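Local coordinates for protein NRD1 (Saccharomyces cerevisiae, PDB 3CLJ) that interacts with the phosphorylated C-terminal domain of RNA polymerase II through its CTD-interacting domain, as part of the Nrd1-Nab3-Sen1 termination complex, at residues 57-60 against 61-65; 112-115 against 116-119; 122-125 against 126-129; 135-138 against 139-142. One frame throughout, in Å; residues are numbered along the deposited sequence.

From the N terminus onward, the four contacts follow one another in series; each joins adjoining pieces of chain, so none closes a long loop and none nests or crosses. Contact 1 lies in the first turns of helix 58-77. Contact 2 starts helix 114-130, and contact 3 lies further along that same helix. Contact 4 is a turn in the linker before helix 144-149. The ties between them are lateral: L59 packs on H116 and K119, and Y63 on K119, joining contact 1 to contact 2, while L62 meets L123 of contact 3. Contact 4 is bound to contact 3 by the D125-R142 salt bridge and by L138 and R142 against L124.

Contact 1 of 4, residues 57-60 against 61-65; sequences HKLG and SLYII
L59 leans over one face of the Y63 ring, which stands one helical turn further along. With CG anti to the backbone N (chi1 178°), the leucine sets CG over the ring, 4.1 Å from the centroid of Y63, a CH-pi contact displaced toward the rim. CD1 runs forward along the helix to the phenol end, 3.7 Å from CZ of Y63, and CD2 goes outward beside the hydroxyl. The carbonyl oxygen of L59 also sits over the ring, and it accepts the Y63 N-H at 2.9 Å. The i to i+4 spacing of an alpha-helix makes such pairing possible; here it serves helix 58-77, an inner helix of the all-helical CID fold, with K119 of helix 114-130 against the same two side chains. An alanine in place of Y63 would probably leave L59 CG without its CH-pi partner and open a gap beside K119 and I20. On another side, S61 holds OG between its own backbone N and carbonyl carbon (chi1 83°), folding it back to donate to K58 O at 2.6 Å. L62 N donates to that oxygen too, at 3.1 Å, so two donors share it. The serine hydroxyl is further bonded to S50 OG. The K58 side chain leads away to helices 39-52 and 90-111, where NZ meets the carbonyl oxygen of S50 and the carboxylate of D107.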
# COMPACT_ATOMS: atom_id res chain seq x y z
N HIS A 57 -0.66 -3.29 -12.76
CA HIS A 57 -0.15 -2.30 -11.84
C HIS A 57 -0.61 -2.46 -10.37
O HIS A 57 -0.10 -1.78 -9.47
CB HIS A 57 -0.46 -0.87 -12.38
CG HIS A 57 0.39 -0.45 -13.55
ND1 HIS A 57 0.76 -1.30 -14.57
CD2 HIS A 57 0.95 0.75 -13.87
CE1 HIS A 57 1.49 -0.65 -15.46
NE2 HIS A 57 1.62 0.60 -15.06
N LYS A 58 -1.54 -3.37 -10.09
CA LYS A 58 -2.03 -3.55 -8.72
C LYS A 58 -0.95 -4.00 -7.72
O LYS A 58 -0.94 -3.53 -6.59
CB LYS A 58 -3.20 -4.53 -8.69
CG LYS A 58 -4.39 -4.11 -9.53
CD LYS A 58 -5.33 -3.22 -8.73
CE LYS A 58 -6.38 -2.60 -9.67
NZ LYS A 58 -7.49 -1.98 -8.88
N LEU A 59 -0.06 -4.90 -8.15
CA LEU A 59 1.05 -5.31 -7.33
C LEU A 59 1.87 -4.08 -6.88
O LEU A 59 2.06 -3.86 -5.67
CB LEU A 59 1.93 -6.29 -8.10
CG LEU A 59 3.20 -6.80 -7.38
CD1 LEU A 59 2.84 -7.45 -5.99
CD2 LEU A 59 4.04 -7.72 -8.26
N GLY A 60 2.30 -3.27 -7.84
CA GLY A 60 3.01 -1.99 -7.54
C GLY A 60 2.29 -1.12 -6.52
O GLY A 60 2.92 -0.55 -5.63
N SER A 61 0.98 -1.02 -6.66
CA SER A 61 0.16 -0.25 -5.73
C SER A 61 0.20 -0.79 -4.29
O SER A 61 0.19 -0.02 -3.32
CB SER A 61 -1.27 -0.13 -6.23
OG SER A 61 -2.04 -1.32 -5.85
N LEU A 62 0.30 -2.11 -4.15
CA LEU A 62 0.47 -2.72 -2.81
C LEU A 62 1.92 -2.56 -2.26
O LEU A 62 2.13 -2.49 -1.03
CB LEU A 62 0.03 -4.21 -2.84
CG LEU A 62 -1.48 -4.43 -3.07
CD1 LEU A 62 -1.77 -5.94 -3.31
CD2 LEU A 62 -2.41 -3.85 -2.02
N TYR A 63 2.89 -2.52 -3.18
CA TYR A 63 4.29 -2.18 -2.83
C TYR A 63 4.37 -0.74 -2.28
O TYR A 63 5.10 -0.45 -1.32
CB TYR A 63 5.24 -2.33 -4.01
CG TYR A 63 5.56 -3.78 -4.40
CD1 TYR A 63 5.25 -4.87 -3.56
CD2 TYR A 63 6.21 -4.05 -5.61
CE1 TYR A 63 5.59 -6.20 -3.92
CE2 TYR A 63 6.53 -5.34 -6.00
CZ TYR A 63 6.24 -6.41 -5.15
OH TYR A 63 6.59 -7.67 -5.55
N ILE A 64 3.62 0.17 -2.89
CA ILE A 64 3.63 1.55 -2.41
C ILE A 64 3.05 1.62 -0.98
O ILE A 64 3.62 2.27 -0.09
CB ILE A 64 2.81 2.49 -3.35
CG1 ILE A 64 3.56 2.79 -4.66
CG2 ILE A 64 2.55 3.86 -2.67
CD1 ILE A 64 2.61 3.37 -5.83
N ILE A 65 1.93 0.95 -0.76
CA ILE A 65 1.33 0.78 0.58
C ILE A 65 2.22 0.03 1.60
O ILE A 65 2.25 0.38 2.80
CB ILE A 65 -0.12 0.15 0.45
CG1 ILE A 65 -1.05 1.15 -0.22
CG2 ILE A 65 -0.64 -0.39 1.83
CD1 ILE A 65 -2.32 0.51 -0.84

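Contact 2 of 4, residues 112-115 against 116-119; sequences SNQD and HKEK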
# COMPACT_ATOMS: atom_id res chain seq x y z
N SER A 112 -4.75 -9.79 -10.80
CA SER A 112 -3.35 -10.17 -10.99
C SER A 112 -3.18 -11.54 -11.69
O SER A 112 -4.01 -12.45 -11.58
CB SER A 112 -2.59 -10.18 -9.65
OG SER A 112 -2.42 -8.88 -9.14
N ASN A 113 -2.08 -11.67 -12.43
CA ASN A 113 -1.75 -12.95 -13.02
C ASN A 113 -1.19 -13.81 -11.90
O ASN A 113 -1.04 -13.36 -10.77
CB ASN A 113 -0.81 -12.83 -14.25
CG ASN A 113 0.59 -12.26 -13.91
OD1 ASN A 113 0.99 -12.13 -12.73
ND2 ASN A 113 1.35 -11.95 -14.95
N GLN A 114 -0.90 -15.06 -12.21
CA GLN A 114 -0.39 -16.01 -11.23
C GLN A 114 0.90 -15.51 -10.54
O GLN A 114 1.06 -15.58 -9.30
CB GLN A 114 -0.22 -17.42 -11.80
CG GLN A 114 -1.53 -18.18 -12.03
CD GLN A 114 -2.54 -18.06 -10.89
OE1 GLN A 114 -2.19 -18.12 -9.71
NE2 GLN A 114 -3.79 -17.88 -11.26
N ASP A 115 1.81 -14.99 -11.37
CA ASP A 115 3.07 -14.43 -10.92
C ASP A 115 2.84 -13.32 -9.84
O ASP A 115 3.47 -13.31 -8.77
CB ASP A 115 3.79 -13.88 -12.15
CG ASP A 115 5.03 -13.14 -11.78
OD1 ASP A 115 5.83 -13.80 -11.07
OD2 ASP A 115 5.20 -11.94 -12.17
N HIS A 116 1.95 -12.39 -10.15
CA HIS A 116 1.70 -11.26 -9.30
C HIS A 116 0.89 -11.70 -8.05
O HIS A 116 1.15 -11.23 -6.93
CB HIS A 116 0.97 -10.20 -10.11
CG HIS A 116 1.87 -9.28 -10.88
ND1 HIS A 116 1.49 -7.99 -11.22
CD2 HIS A 116 3.12 -9.45 -11.38
CE1 HIS A 116 2.47 -7.41 -11.89
NE2 HIS A 116 3.48 -8.27 -11.99
N LYS A 117 -0.06 -12.63 -8.25
CA LYS A 117 -0.79 -13.24 -7.10
C LYS A 117 0.20 -13.78 -6.09
O LYS A 117 0.01 -13.61 -4.88
CB LYS A 117 -1.68 -14.38 -7.56
CG LYS A 117 -2.98 -13.94 -8.23
CD LYS A 117 -4.02 -15.04 -8.10
CE LYS A 117 -4.76 -15.37 -9.43
NZ LYS A 117 -5.40 -14.16 -10.05
N GLU A 118 1.27 -14.42 -6.59
CA GLU A 118 2.24 -15.07 -5.68
C GLU A 118 3.11 -14.10 -4.93
O GLU A 118 3.49 -14.35 -3.79
CB GLU A 118 2.91 -16.36 -6.22
CG GLU A 118 1.89 -17.59 -6.34
CD GLU A 118 1.20 -18.10 -5.01
OE1 GLU A 118 1.88 -18.86 -4.27
OE2 GLU A 118 -0.03 -17.82 -4.74
N LYS A 119 3.39 -12.96 -5.58
CA LYS A 119 4.09 -11.84 -4.98
C LYS A 119 3.20 -11.14 -3.95
O LYS A 119 3.70 -10.66 -2.91
CB LYS A 119 4.57 -10.85 -6.08
CG LYS A 119 5.80 -11.41 -6.85
CD LYS A 119 6.02 -10.73 -8.21
CE LYS A 119 7.29 -11.32 -8.99
NZ LYS A 119 7.18 -11.05 -10.49
O HOH W 1 -0.85 -6.83 -10.53
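N113 and D115 reach forward to H116 and K119 through different first torsions. In N113, CG is tucked between the backbone N and the carbonyl carbon (chi1 64°), which curls OD1 over the start of the helix; D115 turns CG away from its backbone N (chi1 174°) and extends the carboxylate toward the next turn. The asparagine is the N-cap: OD1 accepts the H116 N-H at 2.8 Å, the donor lying nearly in line with the side-chain C=O (169°). Its amide and the imidazole of H116 stand almost at right angles. D115 forms an i to i+4 salt bridge, in which K119 NZ approaches the syn side of D115 OD2 at 2.7 Å. A weaker bond runs from the same amine to the other carboxylate oxygen. A carboxylate in the first turn of a helix is likely to be stabilised by the helix dipole as well. K117 bends at its last two torsions, which takes NZ back to the carbonyl oxygen of S112 at 2.7 Å; the same amine holds I109 O, linking the new helix to the end of the preceding one. S112 packs CB on CB of H116 at 3.6 Å, while a water in the imidazole plane joins ND1 of H116, 2.7 Å away, to OG of S112, whose hydroxyl is also bonded to A108 O. This corner connects helix 90-111 to helix 114-130; H116 and K119 lie against L59 of helix 58-77, and K117 touches A147 of helix 144-149.

Contact 3 of 4, residues 122-125 against 126-129; sequences MLLD and IWDR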
# COMPACT_ATOMS: atom_id res chain seq x y z
N MET A 122 3.40 -13.33 -0.79
CA MET A 122 4.61 -13.08 0.02
C MET A 122 4.59 -11.80 0.78
O MET A 122 5.03 -11.72 1.92
CB MET A 122 5.92 -13.07 -0.80
CG MET A 122 7.16 -12.72 0.14
SD MET A 122 7.59 -14.01 1.39
CE MET A 122 7.57 -13.04 2.89
N LEU A 123 4.05 -10.78 0.14
CA LEU A 123 3.82 -9.54 0.80
C LEU A 123 2.88 -9.68 2.01
O LEU A 123 3.12 -9.08 3.08
CB LEU A 123 3.28 -8.55 -0.26
CG LEU A 123 3.39 -7.07 -0.08
CD1 LEU A 123 4.86 -6.59 0.02
CD2 LEU A 123 2.54 -6.30 -1.16
N LEU A 124 1.77 -10.44 1.84
CA LEU A 124 0.93 -10.82 3.01
C LEU A 124 1.73 -11.46 4.13
O LEU A 124 1.46 -11.24 5.33
CB LEU A 124 -0.24 -11.75 2.59
CG LEU A 124 -1.29 -10.96 1.77
CD1 LEU A 124 -2.36 -11.85 1.13
CD2 LEU A 124 -1.94 -9.85 2.70
N ASP A 125 2.73 -12.27 3.76
CA ASP A 125 3.55 -12.95 4.77
C ASP A 125 4.46 -11.99 5.54
O ASP A 125 4.60 -12.08 6.76
CB ASP A 125 4.36 -14.08 4.13
CG ASP A 125 3.48 -15.28 3.76
OD1 ASP A 125 2.32 -15.33 4.26
OD2 ASP A 125 3.93 -16.17 2.99
N ILE A 126 5.04 -11.05 4.81
CA ILE A 126 5.79 -9.93 5.41
C ILE A 126 4.87 -9.05 6.27
O ILE A 126 5.23 -8.71 7.40
CB ILE A 126 6.50 -9.12 4.27
CG1 ILE A 126 7.72 -9.91 3.74
CG2 ILE A 126 6.87 -7.69 4.68
CD1 ILE A 126 7.89 -9.62 2.29
N TRP A 127 3.67 -8.72 5.81
CA TRP A 127 2.73 -7.95 6.66
C TRP A 127 2.42 -8.68 7.97
O TRP A 127 2.39 -8.09 9.06
CB TRP A 127 1.45 -7.65 5.87
CG TRP A 127 1.73 -6.65 4.76
CD1 TRP A 127 2.96 -6.02 4.51
CD2 TRP A 127 0.83 -6.15 3.76
NE1 TRP A 127 2.85 -5.17 3.47
CE2 TRP A 127 1.56 -5.20 2.98
CE3 TRP A 127 -0.53 -6.36 3.47
CZ2 TRP A 127 0.99 -4.47 1.96
CZ3 TRP A 127 -1.09 -5.65 2.43
CH2 TRP A 127 -0.33 -4.72 1.68
N ASP A 128 2.16 -9.98 7.84
CA ASP A 128 1.91 -10.87 8.97
C ASP A 128 3.11 -10.85 9.93
O ASP A 128 2.96 -10.63 11.13
CB ASP A 128 1.66 -12.30 8.44
CG ASP A 128 1.27 -13.29 9.52
OD1 ASP A 128 0.10 -13.27 9.99
OD2 ASP A 128 2.12 -14.09 9.90
N ARG A 129 4.30 -11.07 9.42
CA ARG A 129 5.45 -11.08 10.34
C ARG A 129 5.75 -9.71 11.01
O ARG A 129 6.17 -9.68 12.15
CB ARG A 129 6.68 -11.75 9.74
CG ARG A 129 6.96 -13.11 10.38
CD ARG A 129 6.59 -14.34 9.53
NE ARG A 129 5.21 -14.33 9.01
CZ ARG A 129 4.67 -15.31 8.28
NH1 ARG A 129 5.37 -16.41 7.97
NH2 ARG A 129 3.42 -15.21 7.86
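W127 receives L123 and L124 at different parts of its indole. L123 turns its side chain anti to the backbone N (chi1 -157°), bringing CD2 to 3.9 Å from CZ2 of W127, while its carbonyl oxygen hangs over one face, 3.3 Å from CG of W127. L124 comes at the six-membered ring instead, with CD2 3.8 Å from CE3 of W127. On the outer flank, M122 crosses I126 at about a right angle. R129 runs alongside D125, its guanidinium laid over CB of that aspartate; OD1 of D125 is 3.8 Å from NH2 of R129, well out of the guanidinium plane, a long bridge of charge alone. NH2 has a closer mate in D128 OD2 at 2.7 Å, though the bond is poorly angled and weak. A second shell fixes these groups: D66 OD1 accepts the indole N-H (NE1), F133 meets the indole edge-to-face, and R142 NE binds D125 OD1. An alanine here in place of W127 would probably leave D66 without its donor and a gap between L123, L124 and helix 90-111. Beyond these lie L62 and Y63 of helix 58-77 on L123, and L105 of helix 90-111 against both L124 and W127. The pattern is that of an amphipathic helix in an all-helical CID domain, aromatic and leucine side chains facing the neighbouring helices and a salt-bridge network on the other flank.

Contact 4 of 4, residues 135-138 against 139-142; sequences KSYL and NAIR
Y137 lays one ring face over the backbone of N139, whose N lies 4.0 Å above the ring plane and over its centre. The phenol reaches there because CG is anti to the tyrosine backbone N (chi1 179°), which folds the ring along the chain that follows. CB of N139 sits close to the rim, 3.5 Å from CE1 of Y137, and the asparagine amide is turned 67° from the ring plane. A140 takes the other flank, its CB 3.7 Å from CE2 of Y137. L138 sends its side chain to the inner side of the chain, where CD2 meets CD1 of I141 at 4.0 Å; L124 of helix 114-130 packs on the leucine, and the side chain of Q102 of helix 90-111 touches both L138 and I141. The backbone beneath is secured twice. R142 N donates to L138 O at 3.0 Å, and water 2 spans the turn, giving a hydrogen to Y137 O at 2.8 Å and accepting from I141 N at 3.0 Å. R142 leads its side chain away from the turn, and its NE makes a salt bridge to D125 OD1 on helix 114-130. With helical backbone angles at 139-142 but a lone i to i+4 bond between the two segments, this is a helix-like turn, without the regular bonds of a helix, in the linker between helices 114-130 and 144-149; Y137 before it faces outward, while L138 and I141 rest on the helices of the CID domain.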
# COMPACT_ATOMS: atom_id res chain seq x y z
N LYS A 135 -5.00 -6.22 13.04
CA LYS A 135 -6.37 -6.25 13.52
C LYS A 135 -7.26 -6.99 12.50
O LYS A 135 -8.35 -7.47 12.84
CB LYS A 135 -6.96 -4.83 13.63
CG LYS A 135 -6.53 -4.01 14.82
CD LYS A 135 -7.30 -2.70 14.80
CE LYS A 135 -6.86 -1.78 15.94
NZ LYS A 135 -7.97 -0.87 16.36
N SER A 136 -6.80 -7.02 11.26
CA SER A 136 -7.49 -7.65 10.12
C SER A 136 -7.18 -9.13 9.98
O SER A 136 -6.07 -9.54 10.11
CB SER A 136 -7.09 -7.00 8.84
OG SER A 136 -7.65 -5.72 8.81
N TYR A 137 -8.21 -9.94 9.74
CA TYR A 137 -7.94 -11.33 9.42
C TYR A 137 -7.64 -11.38 7.92
O TYR A 137 -8.52 -11.15 7.11
CB TYR A 137 -9.13 -12.21 9.79
CG TYR A 137 -8.90 -13.68 9.47
CD1 TYR A 137 -7.91 -14.41 10.14
CD2 TYR A 137 -9.70 -14.34 8.50
CE1 TYR A 137 -7.69 -15.74 9.88
CE2 TYR A 137 -9.51 -15.71 8.23
CZ TYR A 137 -8.49 -16.40 8.92
OH TYR A 137 -8.27 -17.71 8.71
N LEU A 138 -6.39 -11.70 7.57
CA LEU A 138 -5.93 -11.68 6.20
C LEU A 138 -5.59 -13.12 5.72
O LEU A 138 -5.22 -13.29 4.56
CB LEU A 138 -4.64 -10.79 6.05
CG LEU A 138 -4.94 -9.27 6.28
CD1 LEU A 138 -3.73 -8.41 5.92
CD2 LEU A 138 -6.18 -8.74 5.50
N ASN A 139 -5.71 -14.11 6.61
CA ASN A 139 -5.28 -15.44 6.29
C ASN A 139 -6.16 -16.18 5.23
O ASN A 139 -5.67 -17.09 4.56
CB ASN A 139 -5.14 -16.23 7.58
CG ASN A 139 -4.64 -17.67 7.38
OD1 ASN A 139 -5.33 -18.63 7.73
ND2 ASN A 139 -3.42 -17.81 6.90
N ALA A 140 -7.43 -15.83 5.14
CA ALA A 140 -8.35 -16.38 4.13
C ALA A 140 -8.05 -15.73 2.75
O ALA A 140 -7.89 -16.44 1.77
CB ALA A 140 -9.81 -16.19 4.53
N ILE A 141 -7.84 -14.41 2.73
CA ILE A 141 -7.45 -13.66 1.54
C ILE A 141 -6.12 -14.20 0.99
O ILE A 141 -5.96 -14.33 -0.22
CB ILE A 141 -7.38 -12.15 1.83
CG1 ILE A 141 -8.77 -11.61 2.08
CG2 ILE A 141 -6.68 -11.37 0.70
CD1 ILE A 141 -8.75 -10.20 2.75
N ARG A 142 -5.22 -14.56 1.89
CA ARG A 142 -3.95 -15.12 1.53
C ARG A 142 -4.06 -16.47 0.78
O ARG A 142 -3.17 -16.83 0.01
CB ARG A 142 -3.11 -15.26 2.81
CG ARG A 142 -1.64 -15.56 2.60
CD ARG A 142 -1.26 -16.72 3.44
NE ARG A 142 0.17 -17.04 3.37
CZ ARG A 142 0.73 -18.19 3.77
NH1 ARG A 142 -0.01 -19.17 4.30
NH2 ARG A 142 2.05 -18.38 3.67
O HOH W 2 -8.89 -13.14 5.22